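PDB 7A03: M32 carboxypeptidase from Chitinophagaceae bacterium, which probably acts as an M32-family metallocarboxypeptidase, removing residues from the C-terminal ends of peptides at a metal centre. Local coordinates for residues Gly269-Tyr274 and Gly294-Gln299; Phe360-Arg365 and Gly417-Tyr422; Ser426-Gln431 and Asn482-Ser487. All blocks are in the same frame, centred on the assembly; numbering follows the deposited sequence.

Interaction 1 of 3, residues Gly269-Tyr274 and Gly294-Gln299; sequences GGHALY and GIHESQ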
ATOM      1  N   GLY A 269      -4.182   9.767  -5.560  1.00 11.57           N
ATOM      2  CA  GLY A 269      -4.934   9.726  -6.796  1.00 11.38           C
ATOM      3  C   GLY A 269      -4.893   8.360  -7.447  1.00 12.92           C
ATOM      4  O   GLY A 269      -5.900   7.880  -7.979  1.00 13.04           O
ATOM      5  N   GLY A 270      -3.723   7.712  -7.424  1.00 11.72           N
ATOM      6  CA  GLY A 270      -3.637   6.401  -8.060  1.00 12.41           C
ATOM      7  C   GLY A 270      -4.529   5.367  -7.390  1.00 11.04           C
ATOM      8  O   GLY A 270      -5.262   4.607  -8.064  1.00 13.06           O
ATOM      9  N   HIS A 271      -4.508   5.357  -6.046  1.00 10.89           N
ATOM     10  CA  HIS A 271      -5.478   4.530  -5.304  1.00 12.86           C
ATOM     11  C   HIS A 271      -6.919   4.882  -5.682  1.00 12.07           C
ATOM     12  O   HIS A 271      -7.776   3.996  -5.884  1.00 12.87           O
ATOM     13  CB  HIS A 271      -5.346   4.759  -3.802  1.00 12.70           C
ATOM     14  CG  HIS A 271      -4.149   4.128  -3.156  1.00 12.51           C
ATOM     15  ND1 HIS A 271      -3.786   2.809  -3.346  1.00 14.88           N
ATOM     16  CD2 HIS A 271      -3.259   4.641  -2.276  1.00 13.72           C
ATOM     17  CE1 HIS A 271      -2.721   2.539  -2.605  1.00 13.58           C
ATOM     18  NE2 HIS A 271      -2.375   3.638  -1.956  1.00 14.27           N
ATOM     19  N   ALA A 272      -7.209   6.178  -5.732  1.00 10.72           N
ATOM     20  CA  ALA A 272      -8.589   6.620  -5.867  1.00 12.79           C
ATOM     21  C   ALA A 272      -9.138   6.294  -7.245  1.00 12.19           C
ATOM     22  O   ALA A 272     -10.311   5.927  -7.376  1.00 11.79           O
ATOM     23  CB  ALA A 272      -8.703   8.107  -5.580  1.00 10.47           C
ATOM     24  N   LEU A 273      -8.301   6.385  -8.282  1.00 12.27           N
ATOM     25  CA  LEU A 273      -8.758   6.051  -9.623  1.00 12.23           C
ATOM     26  C   LEU A 273      -9.120   4.575  -9.701  1.00 11.14           C
ATOM     27  O   LEU A 273     -10.101   4.194 -10.363  1.00 12.93           O
ATOM     28  CB  LEU A 273      -7.680   6.391 -10.657  1.00 11.80           C
ATOM     29  CG  LEU A 273      -7.374   7.870 -10.865  1.00 13.46           C
ATOM     30  CD1 LEU A 273      -6.061   8.018 -11.641  1.00 11.82           C
ATOM     31  CD2 LEU A 273      -8.532   8.584 -11.592  1.00 14.47           C
ATOM     32  N   TYR A 274      -8.326   3.724  -9.031  1.00 12.44           N
ATOM     33  CA  TYR A 274      -8.697   2.315  -8.946  1.00 13.05           C
ATOM     34  C   TYR A 274     -10.066   2.145  -8.290  1.00 12.00           C
ATOM     35  O   TYR A 274     -10.947   1.460  -8.829  1.00 11.55           O
ATOM     36  CB  TYR A 274      -7.631   1.574  -8.131  1.00 13.05           C
ATOM     37  CG  TYR A 274      -7.680   0.059  -8.129  1.00 11.40           C
ATOM     38  CD1 TYR A 274      -8.592  -0.653  -8.905  1.00 11.55           C
ATOM     39  CD2 TYR A 274      -6.753  -0.657  -7.372  1.00 14.33           C
ATOM     40  CE1 TYR A 274      -8.586  -2.050  -8.913  1.00 14.32           C
ATOM     41  CE2 TYR A 274      -6.733  -2.054  -7.379  1.00 12.54           C
ATOM     42  CZ  TYR A 274      -7.651  -2.738  -8.158  1.00 13.20           C
ATOM     43  OH  TYR A 274      -7.609  -4.119  -8.154  1.00 15.83           O
ATOM     44  N   GLY A 294      -1.062  -5.469  -2.843  1.00 14.56           N
ATOM     45  CA  GLY A 294      -0.001  -5.232  -3.812  1.00 15.05           C
ATOM     46  C   GLY A 294      -0.490  -4.565  -5.086  1.00 13.85           C
ATOM     47  O   GLY A 294       0.143  -3.640  -5.591  1.00 14.58           O
ATOM     48  N   ILE A 295      -1.623  -5.016  -5.620  1.00 16.11           N
ATOM     49  CA  ILE A 295      -2.165  -4.363  -6.811  1.00 12.18           C
ATOM     50  C   ILE A 295      -2.605  -2.930  -6.487  1.00 12.82           C
ATOM     51  O   ILE A 295      -2.383  -1.994  -7.267  1.00 12.50           O
ATOM     52  CB  ILE A 295      -3.275  -5.229  -7.450  1.00 13.71           C
ATOM     53  CG1 ILE A 295      -2.724  -6.592  -7.923  1.00 12.57           C
ATOM     54  CG2 ILE A 295      -3.974  -4.462  -8.586  1.00 14.23           C
ATOM     55  CD1 ILE A 295      -1.598  -6.495  -8.974  1.00 12.90           C
ATOM     56  N   HIS A 296      -3.200  -2.714  -5.312  1.00 13.69           N
ATOM     57  CA  HIS A 296      -3.549  -1.342  -4.965  1.00 13.15           C
ATOM     58  C   HIS A 296      -2.297  -0.460  -4.896  1.00 13.58           C
ATOM     59  O   HIS A 296      -2.262   0.667  -5.435  1.00 12.31           O
ATOM     60  CB  HIS A 296      -4.314  -1.330  -3.640  1.00 15.18           C
ATOM     61  CG  HIS A 296      -5.477  -0.394  -3.637  1.00 15.56           C
ATOM     62  ND1 HIS A 296      -5.417   0.879  -4.163  1.00 15.21           N
ATOM     63  CD2 HIS A 296      -6.748  -0.567  -3.210  1.00 14.63           C
ATOM     64  CE1 HIS A 296      -6.603   1.456  -4.047  1.00 17.78           C
ATOM     65  NE2 HIS A 296      -7.427   0.598  -3.472  1.00 16.26           N
ATOM     66  N   GLU A 297      -1.236  -0.979  -4.262  1.00 13.25           N
ATOM     67  CA  GLU A 297      -0.006  -0.216  -4.175  1.00 15.47           C
ATOM     68  C   GLU A 297       0.607   0.018  -5.557  1.00 13.61           C
ATOM     69  O   GLU A 297       1.227   1.060  -5.782  1.00 13.00           O
ATOM     70  CB  GLU A 297       0.969  -0.904  -3.208  1.00 14.83           C
ATOM     71  CG  GLU A 297       2.237  -0.109  -2.926  1.00 18.22           C
ATOM     72  CD  GLU A 297       2.015   1.003  -1.905  1.00 20.60           C
ATOM     73  OE1 GLU A 297       0.871   1.178  -1.439  1.00 23.26           O
ATOM     74  OE2 GLU A 297       2.990   1.698  -1.564  1.00 21.80           O
ATOM     75  N   SER A 298       0.431  -0.920  -6.498  1.00 11.99           N
ATOM     76  CA  SER A 298       0.927  -0.689  -7.854  1.00 12.72           C
ATOM     77  C   SER A 298       0.254   0.520  -8.486  1.00 12.04           C
ATOM     78  O   SER A 298       0.876   1.246  -9.272  1.00 12.19           O
ATOM     79  CB  SER A 298       0.711  -1.917  -8.748  1.00 15.32           C
ATOM     80  OG  SER A 298      -0.639  -2.035  -9.196  1.00 15.23           O
ATOM     81  N   GLN A 299      -1.020   0.740  -8.173  1.00 12.83           N
ATOM     82  CA  GLN A 299      -1.693   1.921  -8.732  1.00 12.20           C
ATOM     83  C   GLN A 299      -1.148   3.229  -8.149  1.00 11.60           C
ATOM     84  O   GLN A 299      -0.853   4.192  -8.896  1.00 13.92           O
ATOM     85  CB  GLN A 299      -3.192   1.794  -8.482  1.00 13.92           C
ATOM     86  CG  GLN A 299      -3.778   0.573  -9.143  1.00 11.72           C
ATOM     87  CD  GLN A 299      -3.480   0.554 -10.627  1.00 12.37           C
ATOM     88  OE1 GLN A 299      -4.109   1.267 -11.408  1.00 13.06           O
ATOM     89  NE2 GLN A 299      -2.492  -0.257 -11.026  1.00 13.30           N
TER
HETATM   90  O   HOH W   1      -4.873   3.960 -10.950  1.00 11.84           O
HETATM   91  O   HOH W   2      -0.123   3.421  -0.412  1.00 16.22           O
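H271 and H296 meet with their imidazole planes 64° apart, and ND1 of H271 lies 2.7 Å from ND1 of H296. The H296 nitrogen sits near the plane of the H271 ring, at its edge, whereas H271 approaches the H296 ring obliquely. Y274 joins the pair edge-to-face: its CD2 stands over the centre of the H296 ring, 3.8 Å from ND1 of H296, with the planes at 59°. CG of Y274 is anti to the backbone N (chi1 -169°), which extends the phenol along helix 293-307. There CD2 of Y274 rests 3.7 Å from CG of Q299, and its OH is 3.7 Å from CG2 of I295 while hydrogen-bonding to A291. NE2 of H296 is hydrogen-bonded to OE2 of E275, which restrains the rotation of the ring.

The backbones come close beside this cluster, the segment axes passing 8.2 Å apart. G270 allows it: its O lies 3.5 Å from CB of Q299, and a CB on G270 would run into the Q299 carbonyl. A water bridges G270 O and Q299 OE1, which also bonds H464.

A second water links H271 NE2 and E297 OE1, 2.7 Å from each. H271 and H267 belong to an HExxH pattern, and with E297 brought to H271 through this water the arrangement is consistent with the M32 metal site, in which E297 would probably be the glutamate ligand, although no metal is bound to the histidines here.

Interaction 2 of 3, residues Phe360-Arg365 and Gly417-Tyr422; sequences FHIMIR and GYFPTY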
ATOM      1  N   PHE A 360      15.283  -1.778   0.354  1.00 14.58           N
ATOM      2  CA  PHE A 360      16.111  -2.375   1.397  1.00 14.87           C
ATOM      3  C   PHE A 360      15.394  -2.358   2.741  1.00 15.32           C
ATOM      4  O   PHE A 360      15.412  -3.362   3.469  1.00 15.64           O
ATOM      5  CB  PHE A 360      17.472  -1.699   1.459  1.00 15.18           C
ATOM      6  CG  PHE A 360      18.352  -2.045   0.292  1.00 21.97           C
ATOM      7  CD1 PHE A 360      18.245  -1.348  -0.901  1.00 19.47           C
ATOM      8  CD2 PHE A 360      19.231  -3.111   0.366  1.00 27.28           C
ATOM      9  CE1 PHE A 360      19.037  -1.687  -1.988  1.00 19.75           C
ATOM     10  CE2 PHE A 360      20.018  -3.449  -0.711  1.00 26.71           C
ATOM     11  CZ  PHE A 360      19.919  -2.740  -1.883  1.00 23.95           C
ATOM     12  N   HIS A 361      14.712  -1.247   3.052  1.00 14.74           N
ATOM     13  CA  HIS A 361      13.882  -1.208   4.256  1.00 14.87           C
ATOM     14  C   HIS A 361      12.922  -2.391   4.262  1.00 14.15           C
ATOM     15  O   HIS A 361      12.817  -3.131   5.255  1.00 15.93           O
ATOM     16  CB  HIS A 361      13.102   0.110   4.315  1.00 13.94           C
ATOM     17  CG  HIS A 361      13.956   1.333   4.484  1.00 15.07           C
ATOM     18  ND1 HIS A 361      14.311   1.844   5.721  1.00 14.84           N
ATOM     19  CD2 HIS A 361      14.483   2.177   3.567  1.00 15.66           C
ATOM     20  CE1 HIS A 361      15.047   2.929   5.551  1.00 16.50           C
ATOM     21  NE2 HIS A 361      15.168   3.152   4.254  1.00 18.05           N
ATOM     22  N   ILE A 362      12.282  -2.648   3.115  1.00 13.98           N
ATOM     23  CA  ILE A 362      11.302  -3.727   3.108  1.00 13.88           C
ATOM     24  C   ILE A 362      12.020  -5.050   3.256  1.00 15.66           C
ATOM     25  O   ILE A 362      11.582  -5.937   4.010  1.00 16.14           O
ATOM     26  CB  ILE A 362      10.430  -3.671   1.841  1.00 14.35           C
ATOM     27  CG1 ILE A 362       9.640  -2.364   1.778  1.00 14.25           C
ATOM     28  CG2 ILE A 362       9.483  -4.861   1.773  1.00 17.29           C
ATOM     29  CD1 ILE A 362       8.557  -2.239   2.851  1.00 14.54           C
ATOM     30  N   MET A 363      13.157  -5.196   2.579  0.54 14.49           N
ATOM     31  CA  MET A 363      13.870  -6.463   2.632  0.54 16.45           C
ATOM     32  C   MET A 363      14.269  -6.785   4.062  0.54 15.03           C
ATOM     33  O   MET A 363      14.114  -7.931   4.518  0.54 15.19           O
ATOM     34  CB  MET A 363      15.095  -6.400   1.729  0.54 16.87           C
ATOM     35  CG  MET A 363      15.777  -7.734   1.526  0.54 19.78           C
ATOM     36  SD  MET A 363      17.268  -7.519   0.556  0.54 21.32           S
ATOM     37  CE  MET A 363      18.317  -6.691   1.747  0.54 22.54           C
ATOM     38  N   ILE A 364      14.710  -5.767   4.809  1.00 16.23           N
ATOM     39  CA  ILE A 364      15.155  -6.020   6.172  1.00 15.76           C
ATOM     40  C   ILE A 364      13.982  -6.510   7.003  1.00 16.69           C
ATOM     41  O   ILE A 364      14.078  -7.538   7.692  1.00 18.40           O
ATOM     42  CB  ILE A 364      15.823  -4.765   6.758  1.00 15.33           C
ATOM     43  CG1 ILE A 364      17.180  -4.554   6.083  1.00 17.18           C
ATOM     44  CG2 ILE A 364      15.966  -4.914   8.266  1.00 17.62           C
ATOM     45  CD1 ILE A 364      17.710  -3.153   6.218  1.00 17.86           C
ATOM     46  N   ARG A 365      12.823  -5.858   6.849  1.00 16.69           N
ATOM     47  CA  ARG A 365      11.649  -6.287   7.602  1.00 15.92           C
ATOM     48  C   ARG A 365      11.254  -7.697   7.190  1.00 16.35           C
ATOM     49  O   ARG A 365      10.952  -8.551   8.046  1.00 18.30           O
ATOM     50  CB  ARG A 365      10.507  -5.283   7.407  1.00 15.82           C
ATOM     51  CG  ARG A 365      10.754  -3.955   8.144  1.00 16.69           C
ATOM     52  CD  ARG A 365      10.024  -2.790   7.469  1.00 14.72           C
ATOM     53  NE  ARG A 365      10.191  -1.509   8.159  1.00 15.80           N
ATOM     54  CZ  ARG A 365      11.329  -0.807   8.198  1.00 15.94           C
ATOM     55  NH1 ARG A 365      12.420  -1.257   7.597  1.00 15.06           N
ATOM     56  NH2 ARG A 365      11.384   0.360   8.832  1.00 17.46           N
ATOM     57  N   GLY A 417       3.671 -10.214   7.734  1.00 16.48           N
ATOM     58  CA  GLY A 417       3.449 -10.551   6.351  1.00 18.82           C
ATOM     59  C   GLY A 417       2.951  -9.398   5.504  1.00 16.89           C
ATOM     60  O   GLY A 417       2.661  -9.605   4.318  1.00 17.82           O
ATOM     61  N   TYR A 418       2.861  -8.190   6.069  1.00 14.65           N
ATOM     62  CA  TYR A 418       2.317  -7.009   5.410  1.00 12.74           C
ATOM     63  C   TYR A 418       3.383  -6.271   4.607  1.00 14.90           C
ATOM     64  O   TYR A 418       3.159  -5.891   3.453  1.00 15.47           O
ATOM     65  CB  TYR A 418       1.733  -6.072   6.480  1.00 20.92           C
ATOM     66  CG  TYR A 418       0.869  -4.933   5.972  1.00 17.16           C
ATOM     67  CD1 TYR A 418       1.417  -3.850   5.301  1.00 16.91           C
ATOM     68  CD2 TYR A 418      -0.501  -4.929   6.207  1.00 19.07           C
ATOM     69  CE1 TYR A 418       0.619  -2.804   4.851  1.00 19.86           C
ATOM     70  CE2 TYR A 418      -1.303  -3.894   5.764  1.00 19.28           C
ATOM     71  CZ  TYR A 418      -0.743  -2.844   5.085  1.00 23.14           C
ATOM     72  OH  TYR A 418      -1.555  -1.823   4.649  1.00 25.99           O
ATOM     73  N   PHE A 419       4.549  -6.068   5.209  1.00 14.07           N
ATOM     74  CA  PHE A 419       5.560  -5.225   4.580  1.00 12.96           C
ATOM     75  C   PHE A 419       5.896  -5.596   3.133  1.00 13.03           C
ATOM     76  O   PHE A 419       6.058  -4.669   2.312  1.00 12.92           O
ATOM     77  CB  PHE A 419       6.831  -5.195   5.446  1.00 14.67           C
ATOM     78  CG  PHE A 419       6.752  -4.277   6.634  1.00 15.16           C
ATOM     79  CD1 PHE A 419       6.578  -2.910   6.466  1.00 13.49           C
ATOM     80  CD2 PHE A 419       6.896  -4.779   7.923  1.00 15.90           C
ATOM     81  CE1 PHE A 419       6.513  -2.055   7.580  1.00 17.32           C
ATOM     82  CE2 PHE A 419       6.843  -3.937   9.025  1.00 14.54           C
ATOM     83  CZ  PHE A 419       6.654  -2.572   8.855  1.00 13.75           C
ATOM     84  N   PRO A 420       6.030  -6.877   2.750  1.00 13.24           N
ATOM     85  CA  PRO A 420       6.423  -7.163   1.360  1.00 15.33           C
ATOM     86  C   PRO A 420       5.496  -6.542   0.327  1.00 16.65           C
ATOM     87  O   PRO A 420       5.960  -6.215  -0.776  1.00 16.27           O
ATOM     88  CB  PRO A 420       6.414  -8.698   1.292  1.00 15.49           C
ATOM     89  CG  PRO A 420       6.647  -9.136   2.688  1.00 17.61           C
ATOM     90  CD  PRO A 420       5.945  -8.118   3.552  1.00 13.44           C
ATOM     91  N   THR A 421       4.208  -6.346   0.659  1.00 14.66           N
ATOM     92  CA  THR A 421       3.276  -5.807  -0.324  1.00 15.49           C
ATOM     93  C   THR A 421       3.711  -4.437  -0.832  1.00 14.93           C
ATOM     94  O   THR A 421       3.475  -4.122  -2.003  1.00 14.20           O
ATOM     95  CB  THR A 421       1.841  -5.774   0.210  1.00 14.53           C
ATOM     96  OG1 THR A 421       1.751  -4.876   1.322  1.00 16.38           O
ATOM     97  CG2 THR A 421       1.407  -7.169   0.632  1.00 20.52           C
ATOM     98  N   TYR A 422       4.368  -3.623   0.006  1.00 13.79           N
ATOM     99  CA  TYR A 422       4.820  -2.321  -0.484  1.00 12.42           C
ATOM    100  C   TYR A 422       5.760  -2.493  -1.673  1.00 12.80           C
ATOM    101  O   TYR A 422       5.565  -1.875  -2.737  1.00 15.09           O
ATOM    102  CB  TYR A 422       5.519  -1.518   0.617  1.00 12.43           C
ATOM    103  CG  TYR A 422       4.666  -1.105   1.793  1.00 14.03           C
ATOM    104  CD1 TYR A 422       3.823  -0.001   1.721  1.00 16.59           C
ATOM    105  CD2 TYR A 422       4.741  -1.801   2.990  1.00 16.06           C
ATOM    106  CE1 TYR A 422       3.070   0.385   2.805  1.00 19.21           C
ATOM    107  CE2 TYR A 422       3.982  -1.430   4.079  1.00 15.97           C
ATOM    108  CZ  TYR A 422       3.148  -0.335   3.980  1.00 18.26           C
ATOM    109  OH  TYR A 422       2.398   0.041   5.082  1.00 19.11           O
TER
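R365 and F419 make a CH-pi contact: CD of R365 stands over the middle of the F419 ring, 3.4 Å from its centroid and 4° off the normal. The side chain is extended from CG to NE, so its methylenes lie across the ring, while the guanidinium plane is turned 81° from the ring plane and presents an edge to CZ of F419. Any cation-pi term is weak, with CZ of R365 5.3 Å from the centroid.

Polar bonds fix the arginine's far end. NE forms a salt bridge with D408, and NH1 donates over 3.0 Å to H361 O from above the carbonyl plane, on the face opposite to R365 N.

The apolar part centres on I362, whose CD1 lies 3.8 Å from CB of Y422 and 4.2 Å from CD1 of F419; its CG2 packs 3.5 Å from F419 O. With an alanine at F419, the methylenes of R365 would probably lose the ring face they lie on, leaving a gap under CD.

Helix 358-374 here meets the beginning of helix 420-439. F177 of helix 170-192 packs on I362, W386 of helix 382-394 touches R365, and H410 lies against the F419 ring.

Interaction 3 of 3, residues Ser426-Gln431 and Asn482-Ser487; sequences SFYAAQ and NPLQFS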
ATOM      1  N   SER A 426       5.427  -1.627  -5.871  1.00 12.72           N
ATOM      2  CA  SER A 426       6.359  -0.880  -6.713  1.00 14.01           C
ATOM      3  C   SER A 426       6.764  -1.693  -7.931  1.00 14.00           C
ATOM      4  O   SER A 426       6.865  -1.158  -9.054  1.00 13.22           O
ATOM      5  CB  SER A 426       7.589  -0.509  -5.887  1.00 12.98           C
ATOM      6  OG  SER A 426       7.253   0.362  -4.818  1.00 13.87           O
ATOM      7  N   PHE A 427       6.982  -2.999  -7.737  1.00 13.30           N
ATOM      8  CA  PHE A 427       7.498  -3.789  -8.842  1.00 13.60           C
ATOM      9  C   PHE A 427       6.397  -4.043  -9.856  1.00 13.79           C
ATOM     10  O   PHE A 427       6.630  -3.946 -11.074  1.00 13.75           O
ATOM     11  CB  PHE A 427       8.167  -5.070  -8.329  1.00 14.69           C
ATOM     12  CG  PHE A 427       9.239  -4.817  -7.295  1.00 13.89           C
ATOM     13  CD1 PHE A 427       9.909  -3.602  -7.238  1.00 13.87           C
ATOM     14  CD2 PHE A 427       9.563  -5.794  -6.360  1.00 15.10           C
ATOM     15  CE1 PHE A 427      10.885  -3.358  -6.268  1.00 13.96           C
ATOM     16  CE2 PHE A 427      10.543  -5.554  -5.391  1.00 15.11           C
ATOM     17  CZ  PHE A 427      11.200  -4.338  -5.346  1.00 14.39           C
ATOM     18  N   TYR A 428       5.157  -4.237  -9.370  1.00 13.70           N
ATOM     19  CA  TYR A 428       4.046  -4.345 -10.308  1.00 15.42           C
ATOM     20  C   TYR A 428       3.872  -3.038 -11.059  1.00 13.22           C
ATOM     21  O   TYR A 428       3.617  -3.039 -12.275  1.00 14.04           O
ATOM     22  CB  TYR A 428       2.738  -4.689  -9.591  1.00 13.08           C
ATOM     23  CG  TYR A 428       2.540  -6.131  -9.169  1.00 14.75           C
ATOM     24  CD1 TYR A 428       2.566  -7.158 -10.092  1.00 17.89           C
ATOM     25  CD2 TYR A 428       2.287  -6.444  -7.842  1.00 15.91           C
ATOM     26  CE1 TYR A 428       2.354  -8.476  -9.695  1.00 21.01           C
ATOM     27  CE2 TYR A 428       2.085  -7.747  -7.437  1.00 23.99           C
ATOM     28  CZ  TYR A 428       2.115  -8.751  -8.365  1.00 18.97           C
ATOM     29  OH  TYR A 428       1.919 -10.057  -7.967  1.00 28.62           O
ATOM     30  N   ALA A 429       4.077  -1.907 -10.366  1.00 13.02           N
ATOM     31  CA  ALA A 429       3.874  -0.634 -11.038  1.00 12.95           C
ATOM     32  C   ALA A 429       4.801  -0.521 -12.235  1.00 13.25           C
ATOM     33  O   ALA A 429       4.362  -0.170 -13.346  1.00 13.97           O
ATOM     34  CB  ALA A 429       4.068   0.521 -10.053  1.00 12.74           C
ATOM     35  N   ALA A 430       6.065  -0.932 -12.052  1.00 13.46           N
ATOM     36  CA  ALA A 430       7.018  -0.794 -13.140  1.00 13.77           C
ATOM     37  C   ALA A 430       6.661  -1.738 -14.273  1.00 14.00           C
ATOM     38  O   ALA A 430       6.653  -1.338 -15.454  1.00 14.20           O
ATOM     39  CB  ALA A 430       8.432  -1.071 -12.622  1.00 13.96           C
ATOM     40  N   GLN A 431       6.255  -2.958 -13.917  1.00 14.90           N
ATOM     41  CA  GLN A 431       5.935  -3.920 -14.957  1.00 14.25           C
ATOM     42  C   GLN A 431       4.697  -3.468 -15.705  1.00 14.44           C
ATOM     43  O   GLN A 431       4.639  -3.565 -16.942  1.00 14.41           O
ATOM     44  CB  GLN A 431       5.753  -5.307 -14.337  1.00 14.57           C
ATOM     45  CG  GLN A 431       5.495  -6.428 -15.328  1.00 14.58           C
ATOM     46  CD  GLN A 431       5.952  -7.776 -14.797  1.00 14.75           C
ATOM     47  OE1 GLN A 431       6.711  -7.844 -13.819  1.00 17.99           O
ATOM     48  NE2 GLN A 431       5.507  -8.859 -15.436  1.00 15.54           N
ATOM     49  N   ASN A 482       3.793 -12.172 -18.491  1.00 21.11           N
ATOM     50  CA  ASN A 482       4.845 -12.632 -17.597  1.00 21.01           C
ATOM     51  C   ASN A 482       4.335 -12.609 -16.167  1.00 20.60           C
ATOM     52  O   ASN A 482       3.490 -11.777 -15.829  1.00 16.87           O
ATOM     53  CB  ASN A 482       6.074 -11.721 -17.689  1.00 24.62           C
ATOM     54  CG  ASN A 482       6.837 -11.909 -18.976  1.00 25.47           C
ATOM     55  OD1 ASN A 482       7.037 -10.959 -19.735  1.00 27.83           O
ATOM     56  ND2 ASN A 482       7.270 -13.140 -19.230  1.00 20.59           N
ATOM     57  N   PRO A 483       4.844 -13.482 -15.306  1.00 22.95           N
ATOM     58  CA  PRO A 483       4.683 -13.269 -13.866  1.00 19.18           C
ATOM     59  C   PRO A 483       5.472 -12.038 -13.452  1.00 16.22           C
ATOM     60  O   PRO A 483       6.236 -11.467 -14.239  1.00 17.02           O
ATOM     61  CB  PRO A 483       5.287 -14.536 -13.252  1.00 21.50           C
ATOM     62  CG  PRO A 483       6.296 -14.981 -14.254  1.00 24.74           C
ATOM     63  CD  PRO A 483       5.755 -14.603 -15.606  1.00 25.46           C
ATOM     64  N   LEU A 484       5.274 -11.631 -12.199  1.00 17.05           N
ATOM     65  CA  LEU A 484       6.014 -10.495 -11.660  1.00 14.70           C
ATOM     66  C   LEU A 484       7.513 -10.729 -11.790  1.00 15.60           C
ATOM     67  O   LEU A 484       8.043 -11.731 -11.297  1.00 20.22           O
ATOM     68  CB  LEU A 484       5.633 -10.251 -10.200  1.00 17.71           C
ATOM     69  CG  LEU A 484       6.423  -9.120  -9.527  1.00 18.38           C
ATOM     70  CD1 LEU A 484       6.291  -7.815 -10.314  1.00 19.14           C
ATOM     71  CD2 LEU A 484       6.010  -8.935  -8.071  1.00 18.31           C
ATOM     72  N   GLN A 485       8.188  -9.801 -12.458  1.00 15.71           N
ATOM     73  CA  GLN A 485       9.625  -9.879 -12.691  1.00 16.01           C
ATOM     74  C   GLN A 485      10.250  -8.566 -12.261  1.00 15.18           C
ATOM     75  O   GLN A 485       9.924  -7.511 -12.819  1.00 17.01           O
ATOM     76  CB  GLN A 485       9.921 -10.175 -14.163  1.00 19.58           C
ATOM     77  CG  GLN A 485       9.458 -11.565 -14.552  1.00 20.88           C
ATOM     78  CD  GLN A 485       9.568 -11.846 -16.031  1.00 23.38           C
ATOM     79  OE1 GLN A 485       9.499 -10.946 -16.865  1.00 23.48           O
ATOM     80  NE2 GLN A 485       9.734 -13.121 -16.370  1.00 26.19           N
ATOM     81  N   PHE A 486      11.146  -8.638 -11.266  1.00 15.67           N
ATOM     82  CA  PHE A 486      11.862  -7.467 -10.787  1.00 18.58           C
ATOM     83  C   PHE A 486      12.619  -6.750 -11.901  1.00 17.98           C
ATOM     84  O   PHE A 486      12.887  -5.548 -11.782  1.00 16.23           O
ATOM     85  CB  PHE A 486      12.825  -7.880  -9.666  1.00 16.86           C
ATOM     86  CG  PHE A 486      13.720  -6.774  -9.205  1.00 18.50           C
ATOM     87  CD1 PHE A 486      13.237  -5.791  -8.350  1.00 17.43           C
ATOM     88  CD2 PHE A 486      15.031  -6.690  -9.649  1.00 15.74           C
ATOM     89  CE1 PHE A 486      14.040  -4.754  -7.935  1.00 19.31           C
ATOM     90  CE2 PHE A 486      15.838  -5.646  -9.232  1.00 16.77           C
ATOM     91  CZ  PHE A 486      15.348  -4.683  -8.368  1.00 20.14           C
ATOM     92  N   SER A 487      12.981  -7.461 -12.973  1.00 19.60           N
ATOM     93  CA  SER A 487      13.739  -6.848 -14.063  1.00 19.35           C
ATOM     94  C   SER A 487      13.078  -5.575 -14.593  1.00 17.21           C
ATOM     95  O   SER A 487      13.762  -4.623 -15.000  1.00 16.83           O
ATOM     96  CB  SER A 487      13.935  -7.861 -15.187  1.00 21.07           C
ATOM     97  OG  SER A 487      12.690  -8.318 -15.686  1.00 22.10           O
TER
HETATM   98  O   HOH W   3       9.354  -5.121 -11.605  1.00 14.44           O
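Q431 and the backbone of 483-485 are joined by a pair of hydrogen bonds that uses both ends of the carboxamide. OE1 of Q431 accepts from Q485 N at 2.8 Å, in the carbonyl plane and on a lone pair. NE2 of Q431 donates to P483 O over 3.0 Å, almost straight at 171° and within its own amide plane, although it approaches the proline carbonyl from above that group's plane. With CG anti to the backbone N (chi1 -177°) and the chain extended beyond it, the amide projects far enough from the helix to reach both partners. Bonds at each end fix its flip, and T480 OG1 is a further partner of NE2. A water adds an indirect link, donating to F427 O and to Q485 O.

Aromatic contact comes from F427 and F486, an edge-to-face (T-shaped) pair with centroids 5.1 Å apart and planes at 85°. The edge of F486 points at the face of F427, its CD1 over the ring centre.

L484 supplies the aliphatic packing, with its two methyls working apart. CD2 lies over the Y428 face, 4.0 Å from the ring centroid and offset toward the rim, in a CH-pi contact, while CD1 touches CB of F427 at 3.9 Å.

The contact therefore fastens helix 420-439 to the turn that leads into helix 486-497. V180 of helix 170-192 touches both phenylalanines, F489 meets F427 edge-to-face, C476 of helix 472-480 packs against Y428 and Q431, and S298 of helix 293-307 touches Y428.

In the fold
Helix 420-439 ties the three contacts together: it supplies one segment each to interactions 2 and 3, whose centres are 16 Å apart, and packs along helix 293-307 of interaction 1. Against interaction 3 that packing is close, with CB of S298 3.5 Å from CB of Y428 and O of S298 3.4 Å from CB of A429. Against interaction 2, CG of E297 lies 3.8 Å from O of Y422. Interaction 1, centred 18 Å from interaction 2 and 15 Å from interaction 3, holds H271 of the presumed metal site. The side chain of Y422 comes close to the presumed metal-binding histidines but makes no contact with them, and it is about 4 Å from a bound glycerol.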